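Local coordinates for hypothetical protein HI1011 (Haemophilus influenzae, PDB 1YZY) that catalyses the ATP-dependent phosphorylation of 3-oxo-tetronate to 3-oxo-tetronate 4-phosphate, at residues A[113-116]-A[117-120]; A[137-140]-A[141-144]. One frame throughout, in Å; residues are numbered along the deposited sequence.

Interaction 1 (A[113-116]-A[117-120]); sequences PALP and VNGR
Leu115 runs alongside both Val117 and Asn118, and all three side chains leave the turn in the same direction. The Leu115 branches split the work. CD1 meets Val117 CG1 at 4.0 Å, while CD2 lies 3.1 Å from Asn118 ND2, a close approach of methyl to amide nitrogen. With chi1 of -175°, Leu115 CG is swung away from its own backbone N and stands beside these two neighbours. The same side chain also packs on Asn201 and on Leu204 of helix 202-210, and it is buried. The backbone turns tightly in the loop that joins strand 109-111 to strand 120-123. Leu115 and Arg120 form a single antiparallel hydrogen-bonded pair. Leu115 N gives a bond of 2.8 Å to Arg120 O, and Arg120 N returns a longer one to Leu115 O. That carbonyl takes a second donor, Asn118 N at 2.8 Å, and the two N-H groups come from opposite faces of its plane. Gly119, at positive phi (68°), bonds through N to Pro116 O at 3.2 Å. With the Arg120 N bond, this makes a Schellman motif after the 3-10 turn at 116-117. Ala114 CB rests against Arg120 O. Arg120 bends at chi2 (-64°), which carries its guanidinium away from 113-116. There NH1 bonds to Gly119 O at 3.3 Å, with that oxygen almost in the guanidinium plane, and NE makes a weak bond to Ser83 OG.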
loop_
_atom_site.group_PDB
_atom_site.type_symbol
_atom_site.label_atom_id
_atom_site.label_comp_id
_atom_site.label_asym_id
_atom_site.label_seq_id
_atom_site.Cartn_x
_atom_site.Cartn_y
_atom_site.Cartn_z
ATOM N N PRO A 113 9.962 -12.689 4.098
ATOM C CA PRO A 113 8.587 -12.200 4.201
ATOM C C PRO A 113 8.115 -12.069 5.649
ATOM O O PRO A 113 6.927 -12.159 5.956
ATOM C CB PRO A 113 7.777 -13.376 3.649
ATOM C CG PRO A 113 8.635 -14.565 3.933
ATOM C CD PRO A 113 9.979 -14.057 3.553
ATOM N N ALA A 114 9.067 -11.854 6.549
ATOM C CA ALA A 114 8.909 -11.812 7.998
ATOM C C ALA A 114 8.709 -10.449 8.654
ATOM O O ALA A 114 9.273 -9.436 8.249
ATOM C CB ALA A 114 9.950 -12.612 8.798
ATOM N N LEU A 115 7.912 -10.492 9.718
ATOM C CA LEU A 115 7.582 -9.382 10.603
ATOM C C LEU A 115 6.937 -10.016 11.833
ATOM O O LEU A 115 5.719 -10.062 11.997
ATOM C CB LEU A 115 6.617 -8.386 9.964
ATOM C CG LEU A 115 6.352 -7.149 10.831
ATOM C CD1 LEU A 115 7.663 -6.580 11.357
ATOM C CD2 LEU A 115 5.601 -6.103 10.014
ATOM N N PRO A 116 7.754 -10.619 12.707
ATOM C CA PRO A 116 7.330 -11.347 13.902
ATOM C C PRO A 116 6.272 -10.688 14.754
ATOM O O PRO A 116 5.430 -11.379 15.328
ATOM C CB PRO A 116 8.641 -11.524 14.667
ATOM C CG PRO A 116 9.636 -11.646 13.571
ATOM C CD PRO A 116 9.222 -10.507 12.679
ATOM N N VAL A 117 6.322 -9.365 14.869
ATOM C CA VAL A 117 5.340 -8.661 15.689
ATOM C C VAL A 117 3.943 -8.799 15.089
ATOM O O VAL A 117 2.944 -8.852 15.813
ATOM C CB VAL A 117 5.728 -7.171 15.890
ATOM C CG1 VAL A 117 5.425 -6.349 14.636
ATOM C CG2 VAL A 117 5.035 -6.607 17.126
ATOM N N ASN A 118 3.890 -8.927 13.767
ATOM C CA ASN A 118 2.627 -9.083 13.068
ATOM C C ASN A 118 2.348 -10.528 12.663
ATOM O O ASN A 118 1.701 -10.796 11.653
ATOM C CB ASN A 118 2.558 -8.127 11.875
ATOM C CG ASN A 118 2.392 -6.674 12.311
ATOM O OD1 ASN A 118 1.831 -6.390 13.378
ATOM N ND2 ASN A 118 2.874 -5.747 11.490
ATOM N N GLY A 119 2.850 -11.458 13.468
ATOM C CA GLY A 119 2.621 -12.871 13.233
ATOM C C GLY A 119 3.238 -13.552 12.031
ATOM O O GLY A 119 2.733 -14.581 11.593
ATOM N N ARG A 120 4.303 -12.990 11.479
ATOM C CA ARG A 120 4.970 -13.607 10.337
ATOM C C ARG A 120 6.390 -13.930 10.769
ATOM O O ARG A 120 7.270 -13.064 10.762
ATOM C CB ARG A 120 4.978 -12.663 9.126
ATOM C CG ARG A 120 3.598 -12.384 8.531
ATOM C CD ARG A 120 2.972 -13.649 7.963
ATOM N NE ARG A 120 1.651 -13.415 7.388
ATOM C CZ ARG A 120 0.510 -13.480 8.067
ATOM N NH1 ARG A 120 0.509 -13.770 9.361
ATOM N NH2 ARG A 120 -0.640 -13.274 7.442
#

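Interaction 2 (A[137-140]-A[141-144]); sequences SGMK and NHPI
Met139 packs against the ring of His142. Their side chains lie side by side and point the same way. The methionine methyl CE sits over a face of the imidazole, 4.3 Å from the ring centroid and 27° off the normal, a CH-pi contact. The sulfur approaches more obliquely, with SD 3.9 Å from His142 CD2. Bends at chi2 (-54°) and chi3 fold the Met139 chain back, so its end comes nearer the ring although its CB points away from 141-144. Met139 also packs on Thr84, Asp86 and Met147. Lys140 and Asn141 also run side by side. The contact is van der Waals: Lys140 CG lies 3.4 Å from Asn141 OD1, and the lysine chain extends onward past the amide.

The polar contacts are mostly backbone bonds. Asn141 N bonds to Gly138 O, and His142 N to Met139 O, each at 3.1 Å. In both cases the donor stands well out of the carbonyl plane. The imidazole has a polar partner of its own, since ND1 bonds to the backbone N of Thr145, which would limit rotation of the ring under the methyl. At the start of the segment, Ser137 OG accepts from Met139 N at 3.1 Å and also bonds to Leu134 O.

The two successive i to i+3 bonds belong to a short 3-10 turn that begins at Gly138. The serine, accepting from the backbone N two residues on, makes an ST turn at its entrance.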
loop_
_atom_site.group_PDB
_atom_site.type_symbol
_atom_site.label_atom_id
_atom_site.label_comp_id
_atom_site.label_asym_id
_atom_site.label_seq_id
_atom_site.Cartn_x
_atom_site.Cartn_y
_atom_site.Cartn_z
ATOM N N SER A 137 -1.859 -23.077 7.604
ATOM C CA SER A 137 -2.723 -21.911 7.720
ATOM C C SER A 137 -3.823 -21.936 6.655
ATOM O O SER A 137 -4.074 -22.965 6.027
ATOM C CB SER A 137 -1.888 -20.636 7.573
ATOM O OG SER A 137 -1.436 -20.455 6.237
ATOM N N GLY A 138 -4.535 -20.821 6.519
ATOM C CA GLY A 138 -5.572 -20.738 5.508
ATOM C C GLY A 138 -4.941 -20.736 4.125
ATOM O O GLY A 138 -5.586 -21.096 3.143
ATOM N N MET A 139 -3.677 -20.325 4.048
ATOM C CA MET A 139 -2.942 -20.280 2.788
ATOM C C MET A 139 -2.874 -21.623 2.072
ATOM O O MET A 139 -2.712 -21.669 0.849
ATOM C CB MET A 139 -1.522 -19.758 3.005
ATOM C CG MET A 139 -1.435 -18.264 3.276
ATOM S SD MET A 139 -2.255 -17.218 2.030
ATOM C CE MET A 139 -1.201 -17.443 0.606
ATOM N N LYS A 140 -3.001 -22.713 2.821
ATOM C CA LYS A 140 -2.934 -24.035 2.219
ATOM C C LYS A 140 -4.003 -24.198 1.146
ATOM O O LYS A 140 -3.785 -24.883 0.150
ATOM C CB LYS A 140 -3.067 -25.134 3.275
ATOM C CG LYS A 140 -4.378 -25.135 4.040
ATOM C CD LYS A 140 -4.440 -26.307 5.015
ATOM C CE LYS A 140 -5.622 -26.185 5.968
ATOM N NZ LYS A 140 -5.681 -27.345 6.895
ATOM N N ASN A 141 -5.143 -23.543 1.347
ATOM C CA ASN A 141 -6.254 -23.609 0.404
ATOM C C ASN A 141 -6.553 -22.228 -0.176
ATOM O O ASN A 141 -7.710 -21.822 -0.234
ATOM C CB ASN A 141 -7.516 -24.151 1.088
ATOM C CG ASN A 141 -7.299 -25.502 1.767
ATOM O OD1 ASN A 141 -7.606 -25.663 2.946
ATOM N ND2 ASN A 141 -6.798 -26.480 1.022
ATOM N N HIS A 142 -5.514 -21.485 -0.548
ATOM C CA HIS A 142 -5.704 -20.159 -1.133
ATOM C C HIS A 142 -6.301 -20.326 -2.540
ATOM O O HIS A 142 -5.874 -21.206 -3.299
ATOM C CB HIS A 142 -4.375 -19.395 -1.187
ATOM C CG HIS A 142 -4.525 -17.942 -1.524
ATOM N ND1 HIS A 142 -4.277 -17.436 -2.783
ATOM C CD2 HIS A 142 -4.898 -16.885 -0.765
ATOM C CE1 HIS A 142 -4.490 -16.134 -2.785
ATOM N NE2 HIS A 142 -4.870 -15.774 -1.573
ATOM N N PRO A 143 -7.290 -19.474 -2.901
ATOM C CA PRO A 143 -8.015 -19.438 -4.180
ATOM C C PRO A 143 -7.187 -19.254 -5.448
ATOM O O PRO A 143 -7.612 -19.641 -6.531
ATOM C CB PRO A 143 -8.970 -18.261 -3.987
ATOM C CG PRO A 143 -9.226 -18.267 -2.550
ATOM C CD PRO A 143 -7.858 -18.474 -1.982
ATOM N N ILE A 144 -6.044 -18.589 -5.327
ATOM C CA ILE A 144 -5.184 -18.342 -6.475
ATOM C C ILE A 144 -3.808 -19.009 -6.323
ATOM O O ILE A 144 -3.367 -19.748 -7.208
ATOM C CB ILE A 144 -4.988 -16.806 -6.700
ATOM C CG1 ILE A 144 -6.342 -16.109 -6.845
ATOM C CG2 ILE A 144 -4.135 -16.544 -7.941
ATOM C CD1 ILE A 144 -6.229 -14.618 -7.110
#

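How the interactions relate
Both interactions are local turns in the sugar-binding N-terminal domain, in series along the chain, with centres about 18 Å apart and nearest atoms about 7 Å apart. Both lie away from the probable ATP-binding site. Interaction 1 is partly buried. It links strand 109-111 to strand 120-123, and its leucine packs on helix 202-210. Interaction 2 is a surface contact in the loop between strand 132-133 and helix 152-159. Their chemistry differs accordingly. The first adds a reciprocal antiparallel pair to its turn bonds and turns a leucine inward. The second has only i to i+3 backbone bonds across its segments, plus a methionine-histidine contact. Thr84 touches both, through Arg120 and Met139.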